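MutT/nudix family protein (Listeria innocua, PDB 3I9X) probably hydrolyses nucleoside diphosphate-linked compounds, as a Nudix-family hydrolase whose own substrate is not established. Local coordinates at residues T29-L34 / F159-M164; Q84-E89 / I99-F104. All blocks are in the same frame, centred on the assembly; numbering follows the deposited sequence.

Contact 1: T29-L34 / F159-M164; sequences TSDMIL and FDHLDM. With GOL (glycerol), chain B.
D31 OD2, which faces H161 across a bridging glycerol, is gripped by three hydroxyls: T29 OG1, S120 OG from strand 118-126, and O2 of that glycerol, probably taken up from the crystallisation liquor. T29 and D31 stand two residues apart on strand 27-40, and T29 OG1 donates to D31 OD2 at 3.0 Å, meeting the oxygen from above the carboxylate plane, 42° out of it. Glycerol O2 donates to D31 OD2 at 2.7 Å, while D31 OD1 takes glycerol O3. The same O2 accepts H161 NE2 at 2.9 Å in a nearly straight bond, 173° at the hydrogen. It therefore bridges acid and imidazole, whose D31 OD2 and H161 NE2 stay 4.4 Å apart.

The H161 ring receives this oxygen at its edge, in plane. H161 ND1 is hydrogen-bonded to the backbone N of V71 on strand 69-75, so bonds at both nitrogens restrain the ring's rotation. F159 CD1 lies over one H161 face, offset toward the rim, and the F159 ring in turn carries glycerol C2 3.9 Å above one face. R112 NH1 and D113 OD2 also hydrogen-bond to the glycerol.

Beyond the polar end the contact turns apolar. M164 reaches across from the first helical turn, its chain bent at the sulfur (chi3 20°). SD rests on D31 CB, and CE meets I33 CD1 at 3.9 Å, the I33 and M164 chains running alongside each other in opposite senses. A buried acid above a methionine-isoleucine patch thus joins strand and helix. Helix 161-177 here packs on the curled mixed sheet, as one outer layer of the alpha/beta/alpha sandwich of the Nudix fold.

Contact 2: Q84-E89 / I99-F104; sequences QAAERE and IPLIPF
The Nudix box, whose helix is 82-94, supplies one side of this contact, and the chain that follows the helix, entering strand 102-107, supplies the other. L101 carries it. The first torsion (chi1 -69°) sets CG opposite the carbonyl carbon, and the extended second (chi2 175°) carries CD1 to the helix. There CD1 meets A86 CB at 3.2 Å, tighter than usual for two methyl carbons and perhaps partly a matter of coordinate precision. The same L101 CD1 lies 3.6 Å from E87 N, and so beside the helix backbone itself. M32, L90 and A125 also touch the leucine, placing it in the packing between the helix and the sheet.

At the exposed margin a water bridges the segments, donating to E87 OE1 at 2.8 Å and accepting L101 N at 2.9 Å. On another side of the helix, R88 forms a salt bridge with E80, both residues of the Nudix box. With no direct hydrogen bond between residues 84-89 and 99-104, they are held by apolar packing and one water bridge, which gives the N-H of L101 an acceptor and links it to the E87 carboxylate.

How the contacts relate
From the N terminus, the chain first lays down strand 27-40, one partner in contact 1 and a neighbour of contact 2. It then runs through strands 43-52 and 69-75 to helix 82-94, and contact 2 closes a short loop where the chain leaves that helix for strand 102-107. Strand 118-126, helix 129-137, strand 144-148 and the short helix 149-152 follow before helix 161-177 returns to residues 29-34, so contact 1 closes a long loop with contact 2 nested inside. Alternation along residues 29-34 joins the two: D31 faces helix 161-177, whereas S30 and M32 pack against A86 on the Nudix helix. F104 bridges further, its ring touching the I33 side chain and the M164 carbonyl oxygen, so the contacts tie two helices to one sheet.

Contact 1: T29-L34 / F159-M164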
# COMPACT_ATOMS: atom_id res chain seq x y z
N THR A 29 8.88 -5.27 1.01
CA THR A 29 9.15 -5.72 -0.35
C THR A 29 8.26 -5.07 -1.42
O THR A 29 7.18 -4.56 -1.13
CB THR A 29 9.05 -7.25 -0.49
OG1 THR A 29 7.71 -7.63 -0.24
CG2 THR A 29 9.93 -7.96 0.53
N SER A 30 8.79 -5.04 -2.63
CA SER A 30 8.11 -4.59 -3.83
C SER A 30 7.95 -5.82 -4.72
O SER A 30 8.94 -6.36 -5.20
CB SER A 30 9.00 -3.58 -4.52
OG SER A 30 8.25 -2.79 -5.41
N ASP A 31 6.72 -6.31 -4.85
CA ASP A 31 6.44 -7.53 -5.64
C ASP A 31 5.62 -7.19 -6.89
O ASP A 31 4.69 -6.38 -6.83
CB ASP A 31 5.72 -8.55 -4.75
CG ASP A 31 6.63 -9.07 -3.65
OD1 ASP A 31 7.75 -9.52 -4.00
OD2 ASP A 31 6.26 -9.00 -2.44
N MET A 32 5.97 -7.85 -7.99
CA MET A 32 5.50 -7.50 -9.33
C MET A 32 4.75 -8.63 -10.02
O MET A 32 5.31 -9.69 -10.31
CB MET A 32 6.68 -7.14 -10.21
CG MET A 32 7.66 -6.08 -9.56
SD MET A 32 8.87 -5.36 -10.76
CE MET A 32 7.78 -5.68 -12.22
N ILE A 33 3.48 -8.41 -10.30
CA ILE A 33 2.72 -9.26 -11.20
C ILE A 33 3.04 -8.79 -12.61
O ILE A 33 2.58 -7.73 -13.07
CB ILE A 33 1.27 -9.16 -10.90
CG1 ILE A 33 1.00 -9.70 -9.50
CG2 ILE A 33 0.43 -9.89 -11.89
CD1 ILE A 33 1.09 -11.14 -9.46
N LEU A 34 3.84 -9.58 -13.30
CA LEU A 34 4.35 -9.24 -14.61
C LEU A 34 3.65 -10.00 -15.70
O LEU A 34 3.91 -11.20 -15.90
CB LEU A 34 5.84 -9.58 -14.67
CG LEU A 34 6.78 -8.83 -15.57
CD1 LEU A 34 6.33 -7.38 -15.59
CD2 LEU A 34 8.24 -8.94 -15.02
N PHE A 159 4.59 -18.20 -0.38
CA PHE A 159 4.09 -17.13 0.51
C PHE A 159 2.61 -16.95 0.28
O PHE A 159 1.87 -17.94 0.19
CB PHE A 159 4.84 -15.80 0.26
CG PHE A 159 6.35 -15.94 0.21
CD1 PHE A 159 7.04 -15.72 -0.99
CD2 PHE A 159 7.08 -16.23 1.35
CE1 PHE A 159 8.42 -15.83 -1.05
CE2 PHE A 159 8.48 -16.36 1.28
CZ PHE A 159 9.13 -16.16 0.08
N ASP A 160 2.14 -15.71 0.19
CA ASP A 160 0.72 -15.49 -0.13
C ASP A 160 0.55 -15.20 -1.61
O ASP A 160 -0.44 -14.57 -1.99
CB ASP A 160 0.11 -14.35 0.72
CG ASP A 160 0.86 -13.05 0.62
OD1 ASP A 160 1.94 -12.98 -0.03
OD2 ASP A 160 0.43 -12.09 1.26
N HIS A 161 1.48 -15.62 -2.45
CA HIS A 161 1.45 -15.19 -3.83
C HIS A 161 0.24 -15.64 -4.64
O HIS A 161 -0.09 -14.97 -5.65
CB HIS A 161 2.75 -15.46 -4.57
CG HIS A 161 3.86 -14.59 -4.11
ND1 HIS A 161 5.10 -14.53 -4.74
CD2 HIS A 161 3.93 -13.75 -3.06
CE1 HIS A 161 5.87 -13.68 -4.08
NE2 HIS A 161 5.18 -13.18 -3.07
N LEU A 162 -0.43 -16.71 -4.20
CA LEU A 162 -1.70 -17.10 -4.79
C LEU A 162 -2.74 -15.97 -4.59
O LEU A 162 -3.52 -15.66 -5.50
CB LEU A 162 -2.25 -18.37 -4.16
CG LEU A 162 -3.62 -18.78 -4.76
CD1 LEU A 162 -3.53 -18.86 -6.28
CD2 LEU A 162 -4.23 -20.12 -4.16
N ASP A 163 -2.76 -15.41 -3.38
CA ASP A 163 -3.63 -14.28 -3.08
C ASP A 163 -3.30 -13.06 -3.93
O ASP A 163 -4.21 -12.41 -4.46
CB ASP A 163 -3.56 -13.92 -1.60
CG ASP A 163 -4.19 -14.98 -0.74
OD1 ASP A 163 -5.14 -15.64 -1.24
OD2 ASP A 163 -3.74 -15.18 0.42
N MET A 164 -2.01 -12.77 -4.06
CA MET A 164 -1.55 -11.71 -4.95
C MET A 164 -2.06 -11.95 -6.39
O MET A 164 -2.59 -11.04 -7.01
CB MET A 164 -0.03 -11.56 -4.96
CG MET A 164 0.67 -10.86 -3.76
SD MET A 164 2.40 -10.48 -4.19
CE MET A 164 2.13 -10.57 -5.79
C1 GOL B . 7.94 -11.03 0.66
O1 GOL B . 7.08 -11.33 1.74
C2 GOL B . 7.54 -11.84 -0.59
O2 GOL B . 6.33 -11.35 -1.12
C3 GOL B . 8.60 -11.79 -1.67
O3 GOL B . 9.17 -10.48 -1.82

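Contact 2: Q84-E89 / I99-F104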
# COMPACT_ATOMS: atom_id res chain seq x y z
N GLN A 84 10.32 2.73 -6.73
CA GLN A 84 11.67 2.78 -7.25
C GLN A 84 12.24 1.39 -7.28
O GLN A 84 12.82 0.99 -8.28
CB GLN A 84 12.56 3.77 -6.46
CG GLN A 84 12.45 5.20 -6.99
CD GLN A 84 12.59 6.30 -5.93
OE1 GLN A 84 13.05 6.07 -4.80
NE2 GLN A 84 12.18 7.52 -6.30
N ALA A 85 12.03 0.62 -6.22
CA ALA A 85 12.49 -0.75 -6.18
C ALA A 85 11.83 -1.65 -7.26
O ALA A 85 12.50 -2.55 -7.81
CB ALA A 85 12.28 -1.34 -4.81
N ALA A 86 10.55 -1.44 -7.54
CA ALA A 86 9.86 -2.18 -8.60
C ALA A 86 10.39 -1.79 -9.99
O ALA A 86 10.52 -2.65 -10.84
CB ALA A 86 8.33 -1.97 -8.54
N GLU A 87 10.66 -0.51 -10.20
CA GLU A 87 11.20 -0.05 -11.49
C GLU A 87 12.55 -0.66 -11.76
O GLU A 87 12.81 -1.10 -12.89
CB GLU A 87 11.29 1.48 -11.57
CG GLU A 87 10.20 2.09 -12.42
CD GLU A 87 9.67 3.40 -11.89
OE1 GLU A 87 8.46 3.63 -12.09
OE2 GLU A 87 10.45 4.20 -11.29
N ARG A 88 13.39 -0.71 -10.72
CA ARG A 88 14.68 -1.39 -10.79
C ARG A 88 14.51 -2.88 -11.06
O ARG A 88 15.18 -3.41 -11.96
CB ARG A 88 15.55 -1.21 -9.51
CG ARG A 88 16.82 -2.11 -9.55
CD ARG A 88 17.71 -2.12 -8.32
NE ARG A 88 17.03 -2.70 -7.15
CZ ARG A 88 16.51 -1.99 -6.16
NH1 ARG A 88 16.59 -0.68 -6.18
NH2 ARG A 88 15.91 -2.61 -5.15
N GLU A 89 13.68 -3.56 -10.25
CA GLU A 89 13.53 -5.02 -10.38
C GLU A 89 12.93 -5.40 -11.74
O GLU A 89 13.26 -6.44 -12.27
CB GLU A 89 12.74 -5.67 -9.22
CG GLU A 89 13.53 -5.75 -7.87
CD GLU A 89 14.51 -6.95 -7.77
OE1 GLU A 89 14.87 -7.56 -8.81
OE2 GLU A 89 14.91 -7.31 -6.63
N ILE A 99 8.16 1.44 -18.48
CA ILE A 99 6.93 0.69 -18.14
C ILE A 99 6.29 1.20 -16.86
O ILE A 99 6.85 1.06 -15.78
CB ILE A 99 7.18 -0.85 -18.02
CG1 ILE A 99 7.79 -1.40 -19.32
CG2 ILE A 99 5.88 -1.58 -17.74
CD1 ILE A 99 6.85 -1.29 -20.57
N PRO A 100 5.10 1.79 -16.98
CA PRO A 100 4.38 2.15 -15.76
C PRO A 100 3.87 0.91 -15.05
O PRO A 100 3.31 -0.00 -15.66
CB PRO A 100 3.23 3.04 -16.26
CG PRO A 100 3.61 3.44 -17.66
CD PRO A 100 4.40 2.26 -18.18
N LEU A 101 4.13 0.91 -13.76
CA LEU A 101 3.78 -0.12 -12.81
C LEU A 101 2.55 0.37 -12.08
O LEU A 101 2.56 1.50 -11.56
CB LEU A 101 4.94 -0.27 -11.83
CG LEU A 101 6.24 -0.86 -12.40
CD1 LEU A 101 7.29 -0.81 -11.34
CD2 LEU A 101 6.05 -2.30 -12.86
N ILE A 102 1.48 -0.43 -12.10
CA ILE A 102 0.22 -0.08 -11.48
C ILE A 102 0.15 -0.70 -10.05
O ILE A 102 0.25 -1.90 -9.88
CB ILE A 102 -0.95 -0.59 -12.34
CG1 ILE A 102 -0.79 -0.12 -13.80
CG2 ILE A 102 -2.35 -0.22 -11.68
CD1 ILE A 102 -0.57 1.41 -13.97
N PRO A 103 0.00 0.14 -9.02
CA PRO A 103 -0.08 -0.44 -7.66
C PRO A 103 -1.41 -1.13 -7.51
O PRO A 103 -2.41 -0.62 -8.01
CB PRO A 103 -0.01 0.77 -6.73
CG PRO A 103 -0.00 2.03 -7.61
CD PRO A 103 0.10 1.61 -9.05
N PHE A 104 -1.45 -2.31 -6.90
CA PHE A 104 -2.77 -2.88 -6.68
C PHE A 104 -3.04 -3.34 -5.29
O PHE A 104 -4.20 -3.65 -4.98
CB PHE A 104 -3.14 -3.99 -7.69
CG PHE A 104 -2.38 -5.25 -7.50
CD1 PHE A 104 -2.91 -6.27 -6.76
CD2 PHE A 104 -1.14 -5.41 -8.04
CE1 PHE A 104 -2.21 -7.41 -6.56
CE2 PHE A 104 -0.42 -6.62 -7.85
CZ PHE A 104 -0.96 -7.59 -7.13
O HOH W 1 5.73 3.05 -12.62